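Local coordinates for sortase family protein (Clostridium perfringens, PDB 6IXZ), which is a class C sortase, probably a cysteine transpeptidase that links pilin subunits through an acyl-thioester intermediate, at residues N115-L118 with F119-D123. Residues are numbered along the deposited sequence; the frame is centred on the assembly and turned at random.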
loop_
_atom_site.group_PDB
_atom_site.type_symbol
_atom_site.label_atom_id
_atom_site.label_comp_id
_atom_site.label_asym_id
_atom_site.label_seq_id
_atom_site.Cartn_x
_atom_site.Cartn_y
_atom_site.Cartn_z
ATOM N N ASN A 115 -7.383 -16.412 -0.904
ATOM C CA ASN A 115 -7.003 -17.797 -0.595
ATOM C C ASN A 115 -5.513 -17.992 -0.465
ATOM O O ASN A 115 -4.986 -19.038 -0.853
ATOM C CB ASN A 115 -7.566 -18.754 -1.626
ATOM C CG ASN A 115 -9.041 -18.907 -1.489
ATOM O OD1 ASN A 115 -9.525 -19.167 -0.389
ATOM N ND2 ASN A 115 -9.780 -18.612 -2.550
ATOM N N GLN A 116 -4.855 -16.968 0.075
ATOM C CA GLN A 116 -3.379 -16.914 0.245
ATOM C C GLN A 116 -3.132 -16.119 1.546
ATOM O O GLN A 116 -3.964 -15.291 1.940
ATOM C CB GLN A 116 -2.708 -16.152 -0.933
ATOM C CG GLN A 116 -2.821 -16.811 -2.317
ATOM C CD GLN A 116 -2.045 -18.111 -2.429
ATOM O OE1 GLN A 116 -1.025 -18.283 -1.760
ATOM N NE2 GLN A 116 -2.479 -19.009 -3.335
ATOM N N LYS A 117 -2.005 -16.344 2.203
ATOM C CA LYS A 117 -1.795 -15.774 3.534
ATOM C C LYS A 117 -1.730 -14.255 3.482
ATOM O O LYS A 117 -2.257 -13.562 4.366
ATOM C CB LYS A 117 -0.516 -16.323 4.167
ATOM C CG LYS A 117 -0.703 -17.703 4.791
ATOM C CD LYS A 117 0.563 -18.217 5.457
ATOM C CE LYS A 117 1.130 -17.230 6.466
ATOM N NZ LYS A 117 2.051 -17.892 7.435
ATOM N N LEU A 118 -1.100 -13.740 2.429
ATOM C CA LEU A 118 -0.933 -12.283 2.233
ATOM C C LEU A 118 -0.449 -11.562 3.496
ATOM O O LEU A 118 0.744 -11.634 3.810
ATOM C CB LEU A 118 -2.215 -11.644 1.667
ATOM C CG LEU A 118 -2.693 -12.161 0.296
ATOM C CD1 LEU A 118 -3.878 -11.344 -0.217
ATOM C CD2 LEU A 118 -1.596 -12.146 -0.724
ATOM N N PHE A 119 -1.305 -10.766 4.145
ATOM C CA PHE A 119 -0.881 -9.999 5.319
ATOM C C PHE A 119 -1.294 -10.657 6.625
ATOM O O PHE A 119 -1.310 -9.991 7.681
ATOM C CB PHE A 119 -1.440 -8.574 5.324
ATOM C CG PHE A 119 -0.698 -7.599 4.465
ATOM C CD1 PHE A 119 0.555 -7.886 3.950
ATOM C CD2 PHE A 119 -1.197 -6.312 4.315
ATOM C CE1 PHE A 119 1.226 -6.957 3.180
ATOM C CE2 PHE A 119 -0.546 -5.384 3.523
ATOM C CZ PHE A 119 0.691 -5.694 2.985
ATOM N N THR A 120 -1.658 -11.935 6.571
ATOM C CA THR A 120 -2.116 -12.639 7.784
ATOM C C THR A 120 -1.164 -12.511 8.971
ATOM O O THR A 120 -1.581 -12.138 10.073
ATOM C CB THR A 120 -2.408 -14.118 7.491
ATOM O OG1 THR A 120 -3.572 -14.209 6.639
ATOM C CG2 THR A 120 -2.647 -14.910 8.785
ATOM N N ASP A 121 0.129 -12.700 8.724
ATOM C CA ASP A 121 1.098 -12.699 9.803
ATOM C C ASP A 121 1.476 -11.303 10.345
ATOM O O ASP A 121 2.354 -11.200 11.216
ATOM C CB ASP A 121 2.350 -13.453 9.352
ATOM C CG ASP A 121 2.120 -14.959 9.284
ATOM O OD1 ASP A 121 1.136 -15.454 9.882
ATOM O OD2 ASP A 121 2.888 -15.654 8.617
ATOM N N ILE A 122 0.846 -10.227 9.850
ATOM C CA ILE A 122 1.097 -8.902 10.436
ATOM C C ILE A 122 0.553 -8.820 11.840
ATOM O O ILE A 122 0.966 -7.951 12.598
ATOM C CB ILE A 122 0.609 -7.687 9.606
ATOM C CG1 ILE A 122 -0.923 -7.563 9.623
ATOM C CG2 ILE A 122 1.203 -7.757 8.211
ATOM C CD1 ILE A 122 -1.436 -6.320 8.931
ATOM N N ASP A 123 -0.166 -9.853 12.248
ATOM C CA ASP A 123 -0.563 -9.955 13.626
ATOM C C ASP A 123 0.588 -10.379 14.559
ATOM O O ASP A 123 0.480 -10.201 15.772
ATOM C CB ASP A 123 -1.786 -10.843 13.764
ATOM C CG ASP A 123 -1.444 -12.292 13.709
ATOM O OD1 ASP A 123 -0.412 -12.635 13.106
ATOM O OD2 ASP A 123 -2.210 -13.080 14.270
HETATM O O HOH W 1 1.215 -13.274 6.134
#
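Lys117 reaches forward over a tight turn to meet Asp121, four residues on, in a salt bridge. From CB its chain first leaves beside the backbone N, with CG anti to the carbonyl carbon (chi1 -81°). CB itself lies 4.4 Å from CB of Thr120; CG and CD carry the chain onward, and a bend at chi3 (54°) turns the end toward the carboxylate. There CE comes within 3.2 Å of Asp121 OD2, and NZ closes the bridge to the same OD2 at 2.7 Å. The ammonium meets this oxygen on its syn side, 24° out of the carboxylate plane, while OD1 stays farther from NZ, at 3.6 Å.

The bridge spans a type II' beta turn from Lys117 to Thr120. As modelled, Lys117 O accepts two hydrogen bonds from Thr120, one from N at 2.8 Å and one from OG1 at 2.7 Å, but the place of this oxygen is less sure and both bonds are correspondingly less certain. A separate water bridges Leu118 O, to which it donates, and Asp121 N, from which it accepts at 2.9 Å, in the first turn of the 3-10 segment.

The turn lies in the loop between helix 111-114 and strand 130-135. Lys117 is exposed, whereas Leu118 and Phe119 are buried against strand 103-109, Leu118 on Ala109 close to the predicted catalytic His110. Phe119 and Ile122 also pack on Leu169 and Thr171 of strand 165-173, and Ile122 continues onto strand 180-188, so the buried side of the loop rests on three strands of the sortase beta-sheet.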